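Local structure of 4-methyl-5(B-hydroxyethyl)-thiazole monophosphate biosynthesis enzyme (Vibrio cholerae O1 biovar El Tor, 3OT1) at residues A[35-40]-A[172-177]; A[181-186]-A[198-203]. The protein is of unknown function but belongs to the DJ-1/PfpI family and may take part in thiazole monophosphate biosynthesis. All coordinates share one frame; numbering follows the deposited sequence. Where two conformers were deposited one is given.

Contact 1. Residues A[35-40]-A[172-177]; sequences AGFQVT and AMIALL
I174 and L177, one turn apart on helix 166-178, are the two residues through which 172-177 meets A35 and F37. I174 comes first and does most of the work. Its CD1 lies 3.5 Å from CB of A35, tighter than usual for two carbons, and its CG1 is 3.7 Å from the same CB. A chi1 of -65° sets CG1 anti to the carbonyl carbon, carrying CD1 to the A35 methyl, and CG2 follows at 4.0 Å from that CB. CG1 also meets CE2 of F37 at 3.9 Å.

The A35 methyl stands over the centre of one face of the F37 ring, 4.1 Å above the plane, and I174 CG1 comes in obliquely on that same side, near CE2. The A35 methyl and the F37 ring come together across the turn at G36. This glycine, at positive phi, is the C-prime residue of a Schellman motif that ends helix 22-34, with F37 N bonded to L32 O and G36 N to V33 O. The chain then enters strand 38-43, giving the helix-to-strand step of the alpha/beta fold shared by the DJ-1 superfamily; helix 166-178 packs on A35 and F37, the turn residues that lead into the strand.

Further along, L177 approaches obliquely from the opposite side of the ring plane, bringing CD1 to 4.0 Å from CE2 of F37, and its CB lies 4.1 Å from CZ. The L177 side chain also touches I12 of the neighbouring strand 11-16, which F37 contacts too, and L32 packs against F37 from helix 22-34.

Contact 2. Residues A[181-186]-A[198-203]; sequences ELAQHV and TELSGF
The hydroxyl of S201 is gripped from two helices: OG accepts a hydrogen bond of 3.0 Å from NE2 of Q184, and it has a second, weak one to L197 O, one turn back, which ties it to its own helix. The bond from Q184 is nearly straight, 171° at the hydrogen, and OG lies almost in the amide plane, so the N-H is well aimed. Beyond CG the glutamine chain runs extended (chi2 171°), carrying the amide over to the other helix; its CG passes 3.6 Å from the same OG.

Beneath this polar bridge the contact is apolar. Both methyls of L200 meet A183: CD1 is 4.1 Å from the A183 CB, and CD2 rests 3.7 Å from A183 O. A chi1 of 173° puts CG anti to the backbone N and brings CD1 and CD2 to A183. On the inner side A183 packs against I174 and A175, and L200 against L171, all of helix 166-178.

Helices 180-187 and 194-201 are thus two consecutive helices at the C-terminal end, packed on each other and on helix 166-178 of the DJ-1/PfpI-family alpha/beta fold.

How the contacts relate
Helix 166-178 and helix 180-187 follow each other in the chain, and they join contact 1 to contact 2, whose centres lie 13 Å apart. The two contacts touch directly: A175 N is 3.7 Å from A183 CB, and I174 CG2 is 3.7 Å from A183 CA. The A183 methyl touches A175 and L200 alike, and so belongs to both contacts. A35 forms the other seam, with its O 3.5 Å from L182 CD2 and its CA 3.7 Å from V186 CG2. Packing thus runs outward from the turn 35-37 ahead of strand 38-43, through 172-177 and 181-186, to 198-203, with the centre of contact 1 about 11 Å and that of contact 2 about 18 Å from the chain centre.

Contact 1. Residues A[35-40]-A[172-177]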
loop_
_atom_site.group_PDB
_atom_site.type_symbol
_atom_site.label_atom_id
_atom_site.label_comp_id
_atom_site.label_asym_id
_atom_site.label_seq_id
_atom_site.Cartn_x
_atom_site.Cartn_y
_atom_site.Cartn_z
ATOM N N ALA A 35 9.033 8.287 8.143
ATOM C CA ALA A 35 10.344 8.930 8.086
ATOM C C ALA A 35 10.342 10.332 8.667
ATOM O O ALA A 35 11.365 11.021 8.588
ATOM C CB ALA A 35 10.852 8.962 6.642
ATOM N N GLY A 36 9.242 10.767 9.269
ATOM C CA GLY A 36 9.182 12.066 9.917
ATOM C C GLY A 36 8.873 13.210 8.974
ATOM O O GLY A 36 9.007 14.371 9.349
ATOM N N PHE A 37 8.461 12.914 7.741
ATOM C CA PHE A 37 8.167 13.954 6.793
ATOM C C PHE A 37 6.716 14.463 7.023
ATOM O O PHE A 37 5.846 13.746 7.549
ATOM C CB PHE A 37 8.406 13.450 5.352
ATOM C CG PHE A 37 9.859 13.005 5.024
ATOM C CD1 PHE A 37 10.937 13.207 5.886
ATOM C CD2 PHE A 37 10.129 12.432 3.795
ATOM C CE1 PHE A 37 12.234 12.814 5.523
ATOM C CE2 PHE A 37 11.415 12.043 3.424
ATOM C CZ PHE A 37 12.469 12.242 4.284
ATOM N N GLN A 38 6.485 15.713 6.638
ATOM C CA GLN A 38 5.153 16.287 6.620
ATOM C C GLN A 38 4.605 16.147 5.213
ATOM O O GLN A 38 5.111 16.768 4.283
ATOM C CB GLN A 38 5.205 17.762 7.022
ATOM C CG GLN A 38 5.590 18.004 8.493
ATOM C CD GLN A 38 4.517 17.541 9.485
ATOM O OE1 GLN A 38 4.773 16.706 10.366
ATOM N NE2 GLN A 38 3.306 18.067 9.332
ATOM N N VAL A 39 3.566 15.338 5.078
ATOM C CA VAL A 39 3.044 14.952 3.763
ATOM C C VAL A 39 1.672 15.531 3.565
ATOM O O VAL A 39 0.773 15.333 4.378
ATOM C CB VAL A 39 2.986 13.417 3.621
ATOM C CG1 VAL A 39 2.482 13.039 2.230
ATOM C CG2 VAL A 39 4.357 12.773 3.937
ATOM N N THR A 40 1.501 16.261 2.471
ATOM C CA THR A 40 0.242 16.858 2.087
ATOM C C THR A 40 -0.310 16.140 0.862
ATOM O O THR A 40 0.312 16.150 -0.200
ATOM C CB THR A 40 0.454 18.322 1.711
ATOM O OG1 THR A 40 0.976 19.004 2.847
ATOM C CG2 THR A 40 -0.834 18.985 1.262
ATOM N N ALA A 172 13.527 4.842 -1.335
ATOM C CA ALA A 172 14.563 5.543 -2.103
ATOM C C ALA A 172 14.385 7.055 -1.994
ATOM O O ALA A 172 15.368 7.792 -1.898
ATOM C CB ALA A 172 14.502 5.120 -3.563
HETATM N N MSE A 173 13.141 7.527 -2.004
HETATM C CA MSE A 173 12.885 8.947 -1.788
HETATM C C MSE A 173 13.451 9.412 -0.456
HETATM O O MSE A 173 14.095 10.451 -0.378
HETATM C CB MSE A 173 11.390 9.261 -1.794
HETATM C CG MSE A 173 10.671 9.245 -3.113
HETATM SE SE MSE A 173 8.850 9.832 -2.967
HETATM C CE MSE A 173 9.344 11.296 -2.477
ATOM N N ILE A 174 13.206 8.650 0.592
ATOM C CA ILE A 174 13.764 8.979 1.901
ATOM C C ILE A 174 15.283 9.018 1.857
ATOM O O ILE A 174 15.906 9.947 2.398
ATOM C CB ILE A 174 13.281 8.005 2.985
ATOM C CG1 ILE A 174 11.770 8.118 3.195
ATOM C CG2 ILE A 174 13.995 8.266 4.320
ATOM C CD1 ILE A 174 11.159 6.868 3.858
ATOM N N ALA A 175 15.887 8.010 1.236
ATOM C CA ALA A 175 17.345 7.959 1.145
ATOM C C ALA A 175 17.886 9.224 0.461
ATOM O O ALA A 175 18.878 9.809 0.938
ATOM C CB ALA A 175 17.798 6.707 0.439
ATOM N N LEU A 176 17.246 9.655 -0.623
ATOM C CA LEU A 176 17.685 10.847 -1.357
ATOM C C LEU A 176 17.500 12.116 -0.557
ATOM O O LEU A 176 18.350 13.007 -0.578
ATOM C CB LEU A 176 16.930 10.961 -2.686
ATOM C CG LEU A 176 17.318 9.924 -3.730
ATOM C CD1 LEU A 176 16.301 9.859 -4.831
ATOM C CD2 LEU A 176 18.709 10.196 -4.305
ATOM N N LEU A 177 16.372 12.230 0.127
ATOM C CA LEU A 177 16.013 13.484 0.814
ATOM C C LEU A 177 16.674 13.622 2.184
ATOM O O LEU A 177 16.956 14.731 2.624
ATOM C CB LEU A 177 14.504 13.594 0.968
ATOM C CG LEU A 177 13.732 13.826 -0.331
ATOM C CD1 LEU A 177 12.250 13.627 -0.128
ATOM C CD2 LEU A 177 14.043 15.207 -0.886
#

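Contact 2. Residues A[181-186]-A[198-203]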
loop_
_atom_site.group_PDB
_atom_site.type_symbol
_atom_site.label_atom_id
_atom_site.label_comp_id
_atom_site.label_asym_id
_atom_site.label_seq_id
_atom_site.Cartn_x
_atom_site.Cartn_y
_atom_site.Cartn_z
ATOM N N GLU A 181 20.763 6.341 6.086
ATOM C CA GLU A 181 20.604 5.864 7.437
ATOM C C GLU A 181 19.138 5.919 7.896
ATOM O O GLU A 181 18.608 4.945 8.400
ATOM C CB GLU A 181 21.534 6.645 8.366
ATOM C CG GLU A 181 21.456 6.202 9.805
ATOM C CD GLU A 181 22.342 7.042 10.713
ATOM O OE1 GLU A 181 22.968 8.005 10.230
ATOM O OE2 GLU A 181 22.456 6.736 11.899
ATOM N N LEU A 182 18.473 7.045 7.717
ATOM C CA LEU A 182 17.070 7.130 8.061
ATOM C C LEU A 182 16.258 6.131 7.223
ATOM O O LEU A 182 15.369 5.447 7.752
ATOM C CB LEU A 182 16.539 8.531 7.853
ATOM C CG LEU A 182 15.063 8.740 8.199
ATOM C CD1 LEU A 182 14.718 8.368 9.650
ATOM C CD2 LEU A 182 14.633 10.138 7.881
ATOM N N ALA A 183 16.525 6.039 5.925
ATOM C CA ALA A 183 15.785 5.099 5.086
ATOM C C ALA A 183 15.914 3.673 5.628
ATOM O O ALA A 183 14.932 2.944 5.665
ATOM C CB ALA A 183 16.256 5.197 3.637
ATOM N N GLN A 184 17.122 3.291 6.046
ATOM C CA GLN A 184 17.336 1.942 6.596
ATOM C C GLN A 184 16.544 1.735 7.876
ATOM O O GLN A 184 15.972 0.656 8.090
ATOM C CB GLN A 184 18.807 1.699 6.878
ATOM C CG GLN A 184 19.658 1.604 5.638
ATOM C CD GLN A 184 21.150 1.580 5.984
ATOM O OE1 GLN A 184 21.634 2.383 6.799
ATOM N NE2 GLN A 184 21.873 0.665 5.382
ATOM N N HIS A 185 16.507 2.743 8.741
ATOM C CA HIS A 185 15.784 2.627 9.984
ATOM C C HIS A 185 14.292 2.524 9.739
ATOM O O HIS A 185 13.615 1.778 10.443
ATOM C CB HIS A 185 16.108 3.805 10.913
ATOM C CG HIS A 185 17.429 3.683 11.613
ATOM N ND1 HIS A 185 17.539 3.325 12.939
ATOM C CD2 HIS A 185 18.697 3.817 11.158
ATOM C CE1 HIS A 185 18.812 3.303 13.283
ATOM N NE2 HIS A 185 19.539 3.582 12.219
ATOM N N VAL A 186 13.768 3.242 8.745
ATOM C CA VAL A 186 12.355 3.172 8.404
ATOM C C VAL A 186 12.029 1.830 7.733
ATOM O O VAL A 186 10.967 1.241 7.955
ATOM C CB VAL A 186 11.964 4.384 7.516
ATOM C CG1 VAL A 186 10.547 4.216 6.920
ATOM C CG2 VAL A 186 12.091 5.665 8.326
ATOM N N THR A 198 18.366 -5.143 0.939
ATOM C CA THR A 198 19.739 -5.027 0.457
ATOM C C THR A 198 19.933 -3.916 -0.573
ATOM O O THR A 198 20.903 -3.146 -0.531
ATOM C CB THR A 198 20.154 -6.371 -0.127
ATOM O OG1 THR A 198 20.227 -7.315 0.942
ATOM C CG2 THR A 198 21.473 -6.285 -0.830
ATOM N N GLU A 199 18.985 -3.803 -1.475
ATOM C CA GLU A 199 19.080 -2.823 -2.531
ATOM C C GLU A 199 18.849 -1.412 -2.019
ATOM O O GLU A 199 19.428 -0.472 -2.536
ATOM C CB GLU A 199 18.132 -3.196 -3.648
ATOM C CG GLU A 199 18.611 -4.463 -4.322
ATOM C CD GLU A 199 17.798 -4.879 -5.503
ATOM O OE1 GLU A 199 16.777 -4.227 -5.864
ATOM O OE2 GLU A 199 18.181 -5.909 -6.065
ATOM N N LEU A 200 18.030 -1.246 -0.992
ATOM C CA LEU A 200 17.896 0.051 -0.368
ATOM C C LEU A 200 19.214 0.468 0.284
ATOM O O LEU A 200 19.681 1.596 0.093
ATOM C CB LEU A 200 16.815 0.024 0.690
ATOM C CG LEU A 200 16.806 1.346 1.471
ATOM C CD1 LEU A 200 16.343 2.500 0.570
ATOM C CD2 LEU A 200 15.984 1.152 2.662
ATOM N N SER A 201 19.829 -0.441 1.037
ATOM C CA SER A 201 21.051 -0.103 1.758
ATOM C C SER A 201 22.168 0.281 0.797
ATOM O O SER A 201 23.021 1.105 1.127
ATOM C CB SER A 201 21.452 -1.252 2.678
ATOM O OG SER A 201 20.496 -1.349 3.717
ATOM N N GLY A 202 22.141 -0.261 -0.418
ATOM C CA GLY A 202 23.144 0.083 -1.418
ATOM C C GLY A 202 22.775 1.202 -2.370
ATOM O O GLY A 202 23.564 1.564 -3.244
ATOM N N PHE A 203 21.582 1.772 -2.201
ATOM C CA PHE A 203 21.014 2.681 -3.203
ATOM C C PHE A 203 21.839 3.948 -3.393
ATOM O O PHE A 203 22.117 4.344 -4.517
ATOM C CB PHE A 203 19.574 3.046 -2.844
ATOM C CG PHE A 203 18.945 4.013 -3.806
ATOM C CD1 PHE A 203 18.681 3.659 -5.116
ATOM C CD2 PHE A 203 18.654 5.293 -3.410
ATOM C CE1 PHE A 203 18.119 4.574 -5.982
ATOM C CE2 PHE A 203 18.100 6.187 -4.280
ATOM C CZ PHE A 203 17.839 5.824 -5.548
#